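Local coordinates for protein hypoxanthine phosphoribosyltransferase (Bacillus anthracis, PDB 4QYI) that probably salvages purines by transferring the phosphoribosyl group of PRPP to hypoxanthine or guanine, a magnesium-dependent reaction yielding nucleotides, at residues A[70-75]-A[79-84]; A[112-117]-A[125-130]; A[134-139]-A[150-155]. All blocks are in the same frame, centred on the assembly; numbering follows the deposited sequence. Where two conformers were deposited one is given.

Interaction 1: A[70-75]-A[79-84]; sequences SSYGNQ and TGKVKL
Tyr72 sets its ring against the backbone of Lys81, Val82 and Lys83, partly by an edge and partly obliquely, rather than in a hydrophobic pocket. The two segments are the legs of an excursion at the edge of the main sheet: strand 62-71 runs out, helix 74-79 turns the chain, and strand 82-84 returns antiparallel. In hypoxanthine-guanine phosphoribosyltransferases a mobile active-site loop carrying a Ser-Tyr pair occupies this place, and Ser71-Tyr72 is consistent with it.

Its first torsion (chi1 -78°) puts the ring beside Tyr72's own N. Tyr72 CE2 comes obliquely to 3.3 Å from Lys83 N, whereas Lys81 O meets the ring at its edge, 3.5 Å from Tyr72 CD2. The aliphatic parts of Lys81 and Lys83 both cross the tyrosine at about a right angle; Lys83 CB approaches Tyr72 CZ to 3.5 Å. Long lysines suit this exposed site by offering methylenes. Lys81 bends at chi3, leaving NZ 5.5 Å from the Tyr72 ring centroid, at most a weak cation-pi attraction, while the end of Lys83 leads away.

Ser70 and Lys83 form a hydrogen-bonded antiparallel pair: Ser70 N donates to Lys83 O, and Lys83 N returns a bond of 2.8 Å to Ser70 O at 167°. Buried Val82 touches Thr109 and Phe112 of helix 108-118. Gly73 adopts backbone angles at which any side chain would collide with Tyr72 O, so glycine suits it; its N donates to Ser71 OG, making an ST turn. Gly80, lacking a side chain, easily takes the positive phi after the helix. There Gln75 O is gripped from opposite faces of its plane: Thr79 N donates at 2.7 Å, and Thr79 OG1, above that plane, donates to Gln75 O at 2.6 Å.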
ATOM      1  N   SER A  70      10.931  -9.757   7.923  1.00 66.34           N
ATOM      2  CA  SER A  70      10.906  -9.504   9.363  1.00 67.57           C
ATOM      3  C   SER A  70      12.251  -9.801  10.003  1.00 67.27           C
ATOM      4  O   SER A  70      13.090 -10.558   9.479  1.00 61.19           O
ATOM      5  CB  SER A  70       9.794 -10.297  10.061  1.00 69.69           C
ATOM      6  OG  SER A  70       9.999 -11.685   9.955  1.00 71.33           O
ATOM      7  N   SER A  71      12.441  -9.232  11.175  1.00 65.56           N
ATOM      8  CA  SER A  71      13.676  -9.407  11.903  1.00 64.24           C
ATOM      9  C   SER A  71      13.809 -10.736  12.607  1.00 64.90           C
ATOM     10  O   SER A  71      12.820 -11.349  13.017  1.00 69.17           O
ATOM     11  CB  SER A  71      13.796  -8.307  12.958  1.00 72.84           C
ATOM     12  OG  SER A  71      14.872  -8.604  13.811  1.00 74.22           O
ATOM     13  N   TYR A  72      15.054 -11.183  12.733  1.00 73.83           N
ATOM     14  CA  TYR A  72      15.374 -12.397  13.462  1.00 74.92           C
ATOM     15  C   TYR A  72      15.793 -12.030  14.893  1.00 77.12           C
ATOM     16  O   TYR A  72      16.074 -12.911  15.684  1.00 85.90           O
ATOM     17  CB  TYR A  72      16.514 -13.184  12.801  1.00 71.31           C
ATOM     18  CG  TYR A  72      16.163 -14.003  11.579  1.00 68.14           C
ATOM     19  CD1 TYR A  72      15.531 -15.231  11.710  1.00 70.24           C
ATOM     20  CD2 TYR A  72      16.517 -13.580  10.296  1.00 65.73           C
ATOM     21  CE1 TYR A  72      15.232 -16.000  10.596  1.00 69.86           C
ATOM     22  CE2 TYR A  72      16.234 -14.348   9.186  1.00 65.20           C
ATOM     23  CZ  TYR A  72      15.593 -15.549   9.334  1.00 67.50           C
ATOM     24  OH  TYR A  72      15.304 -16.297   8.206  1.00 68.43           O
ATOM     25  N   GLY A  73      15.844 -10.742  15.222  1.00 77.80           N
ATOM     26  CA  GLY A  73      16.239 -10.301  16.574  1.00 82.97           C
ATOM     27  C   GLY A  73      17.532  -9.502  16.528  1.00 84.28           C
ATOM     28  O   GLY A  73      17.709  -8.659  15.647  1.00 82.60           O
ATOM     29  N   ASN A  74      18.446  -9.758  17.463  1.00 89.46           N
ATOM     30  CA  ASN A  74      19.742  -9.047  17.485  1.00 93.61           C
ATOM     31  C   ASN A  74      20.515  -9.189  16.180  1.00 91.45           C
ATOM     32  O   ASN A  74      21.154  -8.249  15.708  1.00 89.62           O
ATOM     33  CB  ASN A  74      20.613  -9.530  18.642  1.00 96.77           C
ATOM     34  CG  ASN A  74      20.112  -9.047  19.982  1.00103.52           C
ATOM     35  OD1 ASN A  74      19.241  -8.182  20.055  1.00105.76           O
ATOM     36  ND2 ASN A  74      20.673  -9.589  21.051  1.00111.14           N
ATOM     37  N   GLN A  75      20.444 -10.387  15.612  1.00 94.69           N
ATOM     38  CA  GLN A  75      21.091 -10.713  14.339  1.00 94.58           C
ATOM     39  C   GLN A  75      20.736  -9.682  13.263  1.00 96.01           C
ATOM     40  O   GLN A  75      21.601  -9.241  12.502  1.00105.42           O
ATOM     41  CB  GLN A  75      20.684 -12.128  13.928  1.00 94.77           C
ATOM     42  CG  GLN A  75      21.172 -13.155  14.952  1.00 99.60           C
ATOM     43  CD  GLN A  75      20.647 -14.563  14.784  1.00104.79           C
ATOM     44  OE1 GLN A  75      21.101 -15.501  15.464  1.00110.37           O
ATOM     45  NE2 GLN A  75      19.673 -14.722  13.910  1.00100.81           N
ATOM     46  N   THR A  79      23.515  -7.529  11.588  1.00 84.89           N
ATOM     47  CA  THR A  79      23.899  -8.042  10.270  1.00 83.09           C
ATOM     48  C   THR A  79      22.889  -7.786   9.145  1.00 82.50           C
ATOM     49  O   THR A  79      23.199  -8.053   7.989  1.00 85.12           O
ATOM     50  CB  THR A  79      24.122  -9.562  10.316  1.00 81.86           C
ATOM     51  OG1 THR A  79      22.847 -10.222  10.381  1.00 81.56           O
ATOM     52  CG2 THR A  79      25.025  -9.966  11.507  1.00 82.84           C
ATOM     53  N   GLY A  80      21.673  -7.354   9.476  1.00 78.82           N
ATOM     54  CA  GLY A  80      20.631  -7.096   8.466  1.00 77.32           C
ATOM     55  C   GLY A  80      19.889  -8.315   7.972  1.00 72.81           C
ATOM     56  O   GLY A  80      18.946  -8.214   7.148  1.00 71.67           O
ATOM     57  N   LYS A  81      20.305  -9.468   8.482  1.00 68.94           N
ATOM     58  CA  LYS A  81      19.692 -10.706   8.110  1.00 68.86           C
ATOM     59  C   LYS A  81      18.234 -10.613   8.498  1.00 67.38           C
ATOM     60  O   LYS A  81      17.911 -10.395   9.668  1.00 68.31           O
ATOM     61  CB  LYS A  81      20.361 -11.874   8.861  1.00 68.03           C
ATOM     62  CG  LYS A  81      19.914 -13.251   8.427  1.00 68.34           C
ATOM     63  CD  LYS A  81      20.086 -14.353   9.484  1.00 70.66           C
ATOM     64  CE  LYS A  81      21.419 -14.487  10.207  1.00 72.12           C
ATOM     65  NZ  LYS A  81      21.310 -15.448  11.352  1.00 73.78           N
ATOM     66  N   VAL A  82      17.366 -10.776   7.510  1.00 49.06           N
ATOM     67  CA  VAL A  82      15.938 -10.773   7.746  1.00 48.48           C
ATOM     68  C   VAL A  82      15.319 -11.974   7.088  1.00 46.01           C
ATOM     69  O   VAL A  82      15.864 -12.549   6.154  1.00 47.82           O
ATOM     70  CB  VAL A  82      15.214  -9.531   7.206  1.00 52.73           C
ATOM     71  CG1 VAL A  82      15.514  -8.313   8.064  1.00 57.29           C
ATOM     72  CG2 VAL A  82      15.530  -9.304   5.725  1.00 50.67           C
ATOM     73  N   LYS A  83      14.158 -12.348   7.598  0.50 46.34           N
ATOM     74  CA  LYS A  83      13.393 -13.472   7.109  0.50 46.00           C
ATOM     75  C   LYS A  83      12.424 -12.946   6.061  0.50 46.23           C
ATOM     76  O   LYS A  83      11.670 -12.005   6.342  0.50 46.96           O
ATOM     77  CB  LYS A  83      12.624 -14.077   8.295  0.50 48.62           C
ATOM     78  CG  LYS A  83      11.653 -15.194   7.974  0.50 49.60           C
ATOM     79  CD  LYS A  83      10.907 -15.627   9.222  0.50 51.64           C
ATOM     80  CE  LYS A  83       9.600 -16.361   8.944  0.50 51.13           C
ATOM     81  NZ  LYS A  83       9.604 -17.509   8.024  0.50 48.59           N
ATOM     82  N   LEU A  84      12.468 -13.486   4.838  0.50 42.45           N
ATOM     83  CA  LEU A  84      11.498 -13.062   3.838  0.50 40.87           C
ATOM     84  C   LEU A  84      10.155 -13.647   4.187  0.50 40.77           C
ATOM     85  O   LEU A  84       9.992 -14.865   4.213  0.50 43.96           O
ATOM     86  CB  LEU A  84      11.849 -13.535   2.433  0.50 41.23           C
ATOM     87  CG  LEU A  84      13.154 -12.988   1.904  0.50 40.96           C
ATOM     88  CD1 LEU A  84      13.313 -13.405   0.435  0.50 41.70           C
ATOM     89  CD2 LEU A  84      13.121 -11.487   2.059  0.50 41.78           C
TER

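Interaction 2: A[112-117]-A[125-130]; sequences FLKDHF and LKFCTL
Lys114 and Phe117 of helix 108-118 meet Leu125 and Phe127 of strand 124-129 in the buried layer between helix and sheet. The pair forms the second limb of a beta-alpha-beta crossover, from strand 96-101 through the helix to the neighbouring parallel strand, in the central sheet of the phosphoribosyltransferase fold. The axes of helix 112-117 and strand 125-129 are roughly antiparallel, at 149°, and 10.1 Å apart at closest approach.

Aliphatic contacts centre on Leu125. With CG anti to its backbone N (chi1 -179°), the leucine extends its fork to the helix. Leu125 CD2 lies 4.0 Å from Phe117 CB. The same Leu125 CD2 is 3.9 Å from Lys114 CG, so the branched end reaches two residues about one turn apart, while the side chain also rests on Val97 and Val99 of the adjacent strand.

The aromatic contact is made by Phe127, whose ring meets the stem of Lys114 obliquely. Phe127 CZ comes within 3.7 Å of Lys114 CB, and the extended lysine crosses the phenylalanine at about a right angle. Phe127 CE2 lies 3.9 Å from Lys114 CD. Lysine fits this partly exposed margin because its methylenes can pack while its ammonium group is carried onward by the extended chain.

No hydrogen bond or ion pair links the segments, so what holds them together is mainly burial of apolar surface, with no directional bond fixing their register.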
ATOM      1  N   PHE A 112      20.823  -6.515   2.553  1.00 65.07           N
ATOM      2  CA  PHE A 112      20.458  -7.913   2.470  1.00 64.15           C
ATOM      3  C   PHE A 112      19.392  -8.077   1.373  1.00 62.64           C
ATOM      4  O   PHE A 112      19.456  -8.987   0.546  1.00 63.11           O
ATOM      5  CB  PHE A 112      19.954  -8.361   3.853  1.00 64.86           C
ATOM      6  CG  PHE A 112      19.746  -9.820   3.991  1.00 65.44           C
ATOM      7  CD1 PHE A 112      18.522 -10.395   3.678  1.00 65.34           C
ATOM      8  CD2 PHE A 112      20.761 -10.614   4.489  1.00 67.38           C
ATOM      9  CE1 PHE A 112      18.329 -11.749   3.833  1.00 66.79           C
ATOM     10  CE2 PHE A 112      20.571 -11.969   4.654  1.00 69.29           C
ATOM     11  CZ  PHE A 112      19.356 -12.540   4.328  1.00 69.06           C
ATOM     12  N   LEU A 113      18.408  -7.189   1.342  1.00 61.59           N
ATOM     13  CA  LEU A 113      17.366  -7.277   0.308  1.00 61.22           C
ATOM     14  C   LEU A 113      17.945  -7.032  -1.090  1.00 60.55           C
ATOM     15  O   LEU A 113      17.505  -7.623  -2.072  1.00 59.93           O
ATOM     16  CB  LEU A 113      16.208  -6.331   0.587  1.00 61.99           C
ATOM     17  CG  LEU A 113      15.439  -6.633   1.876  1.00 62.59           C
ATOM     18  CD1 LEU A 113      14.278  -5.663   2.022  1.00 64.27           C
ATOM     19  CD2 LEU A 113      14.911  -8.059   1.899  1.00 63.27           C
ATOM     20  N   LYS A 114      18.968  -6.201  -1.154  1.00 60.78           N
ATOM     21  CA  LYS A 114      19.660  -5.946  -2.409  1.00 61.82           C
ATOM     22  C   LYS A 114      20.236  -7.246  -2.985  1.00 60.79           C
ATOM     23  O   LYS A 114      20.021  -7.566  -4.151  1.00 60.49           O
ATOM     24  CB  LYS A 114      20.787  -4.948  -2.171  1.00 64.35           C
ATOM     25  CG  LYS A 114      21.588  -4.602  -3.408  1.00 67.21           C
ATOM     26  CD  LYS A 114      22.630  -3.542  -3.081  1.00 70.39           C
ATOM     27  CE  LYS A 114      23.476  -3.201  -4.291  1.00 74.27           C
ATOM     28  NZ  LYS A 114      24.484  -2.152  -3.991  1.00 78.11           N
ATOM     29  N   ASP A 115      20.972  -7.996  -2.161  1.00 60.17           N
ATOM     30  CA  ASP A 115      21.532  -9.278  -2.600  1.00 59.98           C
ATOM     31  C   ASP A 115      20.435 -10.240  -3.063  1.00 58.02           C
ATOM     32  O   ASP A 115      20.620 -10.994  -4.017  1.00 57.89           O
ATOM     33  CB  ASP A 115      22.334  -9.922  -1.481  1.00 61.69           C
ATOM     34  CG  ASP A 115      23.630  -9.203  -1.198  1.00 64.20           C
ATOM     35  OD1 ASP A 115      24.067  -8.374  -2.022  1.00 65.98           O
ATOM     36  OD2 ASP A 115      24.253  -9.511  -0.166  1.00 66.41           O
ATOM     37  N   HIS A 116      19.291 -10.232  -2.383  1.00 56.62           N
ATOM     38  CA  HIS A 116      18.191 -11.104  -2.781  1.00 55.86           C
ATOM     39  C   HIS A 116      17.700 -10.750  -4.197  1.00 55.48           C
ATOM     40  O   HIS A 116      17.542 -11.622  -5.051  1.00 55.12           O
ATOM     41  CB  HIS A 116      17.026 -11.028  -1.786  1.00 55.83           C
ATOM     42  CG  HIS A 116      15.822 -11.811  -2.212  1.00 56.02           C
ATOM     43  ND1 HIS A 116      15.808 -13.186  -2.257  1.00 56.75           N
ATOM     44  CD2 HIS A 116      14.592 -11.415  -2.600  1.00 56.42           C
ATOM     45  CE1 HIS A 116      14.625 -13.602  -2.666  1.00 57.43           C
ATOM     46  NE2 HIS A 116      13.869 -12.546  -2.884  1.00 57.31           N
ATOM     47  N   PHE A 117      17.464  -9.472  -4.428  1.00 55.82           N
ATOM     48  CA  PHE A 117      16.977  -9.055  -5.740  1.00 56.71           C
ATOM     49  C   PHE A 117      18.011  -9.306  -6.839  1.00 57.39           C
ATOM     50  O   PHE A 117      17.644  -9.711  -7.946  1.00 57.12           O
ATOM     51  CB  PHE A 117      16.541  -7.610  -5.751  1.00 57.81           C
ATOM     52  CG  PHE A 117      15.359  -7.324  -4.877  1.00 58.18           C
ATOM     53  CD1 PHE A 117      14.154  -7.973  -5.095  1.00 58.71           C
ATOM     54  CD2 PHE A 117      15.439  -6.370  -3.878  1.00 58.57           C
ATOM     55  CE1 PHE A 117      13.051  -7.698  -4.306  1.00 60.06           C
ATOM     56  CE2 PHE A 117      14.343  -6.088  -3.081  1.00 59.43           C
ATOM     57  CZ  PHE A 117      13.148  -6.749  -3.297  1.00 60.32           C
ATOM     58  N   LEU A 125      18.972  -1.831 -10.515  1.00 50.76           N
ATOM     59  CA  LEU A 125      18.360  -1.901  -9.198  1.00 49.83           C
ATOM     60  C   LEU A 125      18.777  -0.702  -8.394  1.00 50.43           C
ATOM     61  O   LEU A 125      19.942  -0.540  -8.061  1.00 52.01           O
ATOM     62  CB  LEU A 125      18.833  -3.160  -8.485  1.00 49.62           C
ATOM     63  CG  LEU A 125      18.278  -3.415  -7.071  1.00 50.13           C
ATOM     64  CD1 LEU A 125      16.809  -3.756  -7.112  1.00 48.73           C
ATOM     65  CD2 LEU A 125      19.057  -4.552  -6.440  1.00 50.56           C
ATOM     66  N   LYS A 126      17.819   0.159  -8.092  0.50 51.63           N
ATOM     67  CA  LYS A 126      18.114   1.368  -7.336  0.50 52.99           C
ATOM     68  C   LYS A 126      17.220   1.436  -6.125  0.50 52.02           C
ATOM     69  O   LYS A 126      16.189   0.773  -6.083  0.50 50.45           O
ATOM     70  CB  LYS A 126      17.871   2.590  -8.211  0.50 54.97           C
ATOM     71  CG  LYS A 126      18.690   2.608  -9.496  0.50 56.37           C
ATOM     72  CD  LYS A 126      20.189   2.635  -9.249  0.50 57.88           C
ATOM     73  CE  LYS A 126      20.976   2.658 -10.551  0.50 59.71           C
ATOM     74  NZ  LYS A 126      22.432   2.759 -10.269  0.50 61.64           N
ATOM     75  N   PHE A 127      17.620   2.254  -5.155  1.00 54.52           N
ATOM     76  CA  PHE A 127      16.857   2.446  -3.929  1.00 56.22           C
ATOM     77  C   PHE A 127      16.330   3.866  -3.788  1.00 55.29           C
ATOM     78  O   PHE A 127      17.044   4.830  -4.069  1.00 59.37           O
ATOM     79  CB  PHE A 127      17.714   2.053  -2.728  1.00 60.12           C
ATOM     80  CG  PHE A 127      18.092   0.622  -2.776  1.00 64.06           C
ATOM     81  CD1 PHE A 127      17.231  -0.329  -2.289  1.00 61.87           C
ATOM     82  CD2 PHE A 127      19.245   0.226  -3.424  1.00 67.00           C
ATOM     83  CE1 PHE A 127      17.538  -1.658  -2.389  1.00 66.08           C
ATOM     84  CE2 PHE A 127      19.567  -1.102  -3.522  1.00 72.28           C
ATOM     85  CZ  PHE A 127      18.710  -2.050  -3.001  1.00 68.99           C
ATOM     86  N   CYS A 128      15.080   3.948  -3.343  1.00 50.99           N
ATOM     87  CA  CYS A 128      14.385   5.197  -3.131  1.00 52.91           C
ATOM     88  C   CYS A 128      13.784   5.212  -1.736  1.00 52.67           C
ATOM     89  O   CYS A 128      12.926   4.391  -1.431  1.00 54.27           O
ATOM     90  CB  CYS A 128      13.264   5.334  -4.165  1.00 52.56           C
ATOM     91  SG  CYS A 128      12.243   6.816  -3.947  1.00 54.71           S
ATOM     92  N   THR A 129      14.219   6.144  -0.893  1.00 54.08           N
ATOM     93  CA  THR A 129      13.680   6.220   0.452  1.00 54.31           C
ATOM     94  C   THR A 129      13.141   7.604   0.728  1.00 54.08           C
ATOM     95  O   THR A 129      13.671   8.602   0.253  1.00 55.42           O
ATOM     96  CB  THR A 129      14.736   5.853   1.528  1.00 55.44           C
ATOM     97  OG1 THR A 129      14.133   5.808   2.833  1.00 57.83           O
ATOM     98  CG2 THR A 129      15.870   6.854   1.536  1.00 57.72           C
ATOM     99  N   LEU A 130      12.066   7.650   1.499  1.00 54.67           N
ATOM    100  CA  LEU A 130      11.465   8.907   1.861  1.00 57.72           C
ATOM    101  C   LEU A 130      12.384   9.606   2.836  1.00 59.00           C
ATOM    102  O   LEU A 130      12.663  10.798   2.685  1.00 59.64           O
ATOM    103  CB  LEU A 130      10.115   8.691   2.547  1.00 58.33           C
ATOM    104  CG  LEU A 130       9.407   9.980   2.988  1.00 61.02           C
ATOM    105  CD1 LEU A 130       9.099  10.875   1.803  1.00 61.49           C
ATOM    106  CD2 LEU A 130       8.120   9.650   3.718  1.00 62.14           C
TER

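Interaction 3: A[134-139]-A[150-155]; sequences PERRKV and IPDEFI
Two surface loops, one before and one after strand 145-149 in the chain, are joined by the salt bridge between Arg136 and Asp152. The first opens with a 3-10 turn, 134-136, and the second leads into strand 155-156 of the small antiparallel sheet, which probably corresponds to the hood of type I phosphoribosyltransferases. Asp152 is the centre of an inverse gamma turn, and both side chains leave the backbone toward each other.

Arginine suits the longer side of the gap because its chain can fold: bends at chi2 (-86°) and chi3 bring the guanidinium alongside the carboxylate, edge first, and the two side chains cross at about a right angle. Asp152 OD1 stands near the guanidinium plane, and the two planar groups are turned 38° apart. The single N-H bond, from NH1, is short but bent (127°) and weak as a hydrogen bond; charge attraction probably provides most of the hold.

Lys133 makes a long, weak second ion pair with the same aspartate, which would probably further favour its charged form. The other carboxylate oxygen takes no guanidinium bond; Asp152 OD2 lies 3.1 Å from Arg136 CD, while Asp152 OD1 is 2.6 Å from Arg136 NH1.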
ATOM      1  N   PRO A 134      21.817   8.836   7.337  1.00 94.99           N
ATOM      2  CA  PRO A 134      23.143   8.328   6.980  1.00 99.82           C
ATOM      3  C   PRO A 134      24.112   8.243   8.144  1.00104.27           C
ATOM      4  O   PRO A 134      25.104   7.537   8.023  1.00103.62           O
ATOM      5  CB  PRO A 134      23.657   9.327   5.927  1.00100.37           C
ATOM      6  CG  PRO A 134      22.496  10.168   5.553  1.00100.89           C
ATOM      7  CD  PRO A 134      21.534  10.127   6.698  1.00 99.09           C
ATOM      8  N   GLU A 135      23.827   8.943   9.245  1.00105.91           N
ATOM      9  CA  GLU A 135      24.690   8.914  10.427  1.00111.31           C
ATOM     10  C   GLU A 135      24.521   7.593  11.156  1.00107.81           C
ATOM     11  O   GLU A 135      25.314   7.242  12.022  1.00104.09           O
ATOM     12  CB  GLU A 135      24.346  10.042  11.403  1.00116.86           C
ATOM     13  CG  GLU A 135      24.334  11.430  10.788  1.00121.24           C
ATOM     14  CD  GLU A 135      23.166  11.663   9.833  1.00122.63           C
ATOM     15  OE1 GLU A 135      22.292  10.782   9.677  1.00128.21           O
ATOM     16  OE2 GLU A 135      23.101  12.745   9.225  1.00130.51           O
ATOM     17  N   ARG A 136      23.474   6.858  10.807  1.00102.01           N
ATOM     18  CA  ARG A 136      23.212   5.578  11.443  1.00 96.50           C
ATOM     19  C   ARG A 136      23.714   4.388  10.626  1.00 96.12           C
ATOM     20  O   ARG A 136      23.531   3.241  11.040  1.00 95.30           O
ATOM     21  CB  ARG A 136      21.709   5.439  11.707  1.00 94.67           C
ATOM     22  CG  ARG A 136      21.144   6.333  12.807  1.00 96.96           C
ATOM     23  CD  ARG A 136      21.297   5.699  14.181  1.00100.46           C
ATOM     24  NE  ARG A 136      20.666   4.375  14.223  1.00100.61           N
ATOM     25  CZ  ARG A 136      19.356   4.147  14.334  1.00100.57           C
ATOM     26  NH1 ARG A 136      18.497   5.150  14.398  1.00104.28           N
ATOM     27  NH2 ARG A 136      18.895   2.901  14.354  1.00100.45           N
ATOM     28  N   ARG A 137      24.346   4.636   9.478  1.00101.83           N
ATOM     29  CA  ARG A 137      24.839   3.542   8.632  1.00 99.21           C
ATOM     30  C   ARG A 137      25.839   2.608   9.295  1.00103.44           C
ATOM     31  O   ARG A 137      26.796   3.039   9.940  1.00106.23           O
ATOM     32  CB  ARG A 137      25.517   4.073   7.365  1.00 98.54           C
ATOM     33  CG  ARG A 137      24.607   4.681   6.322  1.00 95.33           C
ATOM     34  CD  ARG A 137      23.625   3.662   5.776  1.00 92.37           C
ATOM     35  NE  ARG A 137      22.987   4.177   4.570  1.00 92.07           N
ATOM     36  CZ  ARG A 137      21.947   4.999   4.557  1.00 87.19           C
ATOM     37  NH1 ARG A 137      21.405   5.434   5.694  1.00 85.26           N
ATOM     38  NH2 ARG A 137      21.458   5.394   3.389  1.00 87.23           N
ATOM     39  N   LYS A 138      25.606   1.316   9.101  1.00102.87           N
ATOM     40  CA  LYS A 138      26.493   0.274   9.590  1.00105.67           C
ATOM     41  C   LYS A 138      27.050  -0.477   8.396  1.00106.58           C
ATOM     42  O   LYS A 138      27.851  -1.392   8.537  1.00107.96           O
ATOM     43  CB  LYS A 138      25.755  -0.661  10.535  1.00106.67           C
ATOM     44  CG  LYS A 138      25.419   0.020  11.846  1.00111.68           C
ATOM     45  CD  LYS A 138      24.848  -0.941  12.866  1.00116.37           C
ATOM     46  CE  LYS A 138      24.762  -0.278  14.233  1.00120.79           C
ATOM     47  NZ  LYS A 138      24.272  -1.217  15.274  1.00124.51           N
ATOM     48  N   VAL A 139      26.623  -0.072   7.206  1.00105.67           N
ATOM     49  CA  VAL A 139      27.092  -0.695   5.989  1.00105.29           C
ATOM     50  C   VAL A 139      27.071   0.375   4.907  1.00105.83           C
ATOM     51  O   VAL A 139      26.405   1.411   5.049  1.00106.44           O
ATOM     52  CB  VAL A 139      26.225  -1.916   5.604  1.00103.24           C
ATOM     53  CG1 VAL A 139      24.830  -1.482   5.160  1.00100.06           C
ATOM     54  CG2 VAL A 139      26.906  -2.739   4.521  1.00105.49           C
ATOM     55  N   ILE A 150      16.775  13.218   8.063  1.00 81.59           N
ATOM     56  CA  ILE A 150      16.284  13.524   9.382  1.00 86.42           C
ATOM     57  C   ILE A 150      17.222  13.130  10.509  1.00 91.69           C
ATOM     58  O   ILE A 150      18.027  12.231  10.361  1.00 87.38           O
ATOM     59  CB  ILE A 150      14.927  12.826   9.523  1.00 85.65           C
ATOM     60  CG1 ILE A 150      13.968  13.660   8.707  1.00 84.09           C
ATOM     61  CG2 ILE A 150      14.483  12.693  10.980  1.00 88.55           C
ATOM     62  CD1 ILE A 150      12.603  13.060   8.589  1.00 84.53           C
ATOM     63  N   PRO A 151      17.141  13.844  11.642  1.00100.88           N
ATOM     64  CA  PRO A 151      17.991  13.489  12.771  1.00105.28           C
ATOM     65  C   PRO A 151      17.517  12.177  13.386  1.00103.67           C
ATOM     66  O   PRO A 151      16.339  11.838  13.258  1.00100.72           O
ATOM     67  CB  PRO A 151      17.812  14.671  13.738  1.00109.19           C
ATOM     68  CG  PRO A 151      16.524  15.310  13.350  1.00108.78           C
ATOM     69  CD  PRO A 151      16.401  15.099  11.873  1.00103.59           C
ATOM     70  N   ASP A 152      18.438  11.453  14.022  1.00105.92           N
ATOM     71  CA  ASP A 152      18.143  10.177  14.657  1.00103.83           C
ATOM     72  C   ASP A 152      17.131  10.304  15.795  1.00103.93           C
ATOM     73  O   ASP A 152      17.495  10.430  16.970  1.00104.47           O
ATOM     74  CB  ASP A 152      19.427   9.537  15.178  1.00105.07           C
ATOM     75  CG  ASP A 152      19.210   8.114  15.644  1.00104.36           C
ATOM     76  OD1 ASP A 152      18.167   7.526  15.299  1.00101.27           O
ATOM     77  OD2 ASP A 152      20.089   7.566  16.329  1.00108.29           O
ATOM     78  N   GLU A 153      15.858  10.286  15.415  1.00101.34           N
ATOM     79  CA  GLU A 153      14.758  10.384  16.349  1.00100.56           C
ATOM     80  C   GLU A 153      13.577   9.522  15.883  1.00 93.79           C
ATOM     81  O   GLU A 153      13.505   9.136  14.716  1.00 85.28           O
ATOM     82  CB  GLU A 153      14.350  11.853  16.444  1.00106.70           C
ATOM     83  CG  GLU A 153      13.112  12.154  17.268  1.00113.43           C
ATOM     84  CD  GLU A 153      12.776  13.634  17.246  1.00116.41           C
ATOM     85  OE1 GLU A 153      12.458  14.145  16.147  1.00119.70           O
ATOM     86  OE2 GLU A 153      12.811  14.275  18.324  1.00120.96           O
ATOM     87  N   PHE A 154      12.660   9.225  16.800  1.00 92.79           N
ATOM     88  CA  PHE A 154      11.471   8.414  16.493  1.00 89.99           C
ATOM     89  C   PHE A 154      10.443   9.261  15.770  1.00 87.51           C
ATOM     90  O   PHE A 154      10.101  10.348  16.214  1.00 89.03           O
ATOM     91  CB  PHE A 154      10.841   7.823  17.760  1.00 93.01           C
ATOM     92  CG  PHE A 154      11.767   6.923  18.517  1.00 97.31           C
ATOM     93  CD1 PHE A 154      12.258   5.765  17.933  1.00 96.18           C
ATOM     94  CD2 PHE A 154      12.144   7.229  19.817  1.00101.38           C
ATOM     95  CE1 PHE A 154      13.123   4.938  18.628  1.00 99.76           C
ATOM     96  CE2 PHE A 154      13.000   6.401  20.521  1.00102.82           C
ATOM     97  CZ  PHE A 154      13.493   5.255  19.925  1.00102.56           C
ATOM     98  N   ILE A 155       9.928   8.753  14.661  1.00 80.85           N
ATOM     99  CA  ILE A 155       8.956   9.495  13.893  1.00 79.90           C
ATOM    100  C   ILE A 155       7.774   8.616  13.526  1.00 75.31           C
ATOM    101  O   ILE A 155       7.882   7.393  13.512  1.00 70.84           O
ATOM    102  CB  ILE A 155       9.597  10.050  12.599  1.00 81.18           C
ATOM    103  CG1 ILE A 155      10.027   8.906  11.637  1.00 80.66           C
ATOM    104  CG2 ILE A 155      10.752  10.987  12.959  1.00 84.69           C
ATOM    105  CD1 ILE A 155      11.083   7.953  12.167  1.00 85.68           C
TER

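From the N terminus the three contacts follow in series, none enclosing or crossing another. Interaction 1 closes the excursion around helix 74-79 at the sheet's edge strand. Interaction 2 closes the turn from helix 108-118 to strand 124-129, nearer the middle of the same sheet. The two touch, since Phe112 and His116 pack against Lys81, Val82 and Leu84, making the helix a bridge from edge strand to sheet interior. Interaction 3 begins shortly after 125-130 and closes a longer loop containing strand 145-149, joining the loop after strand 131-132 of the main sheet to the one leading into the probable hood. Its centre lies about 17 Å from that of interaction 2.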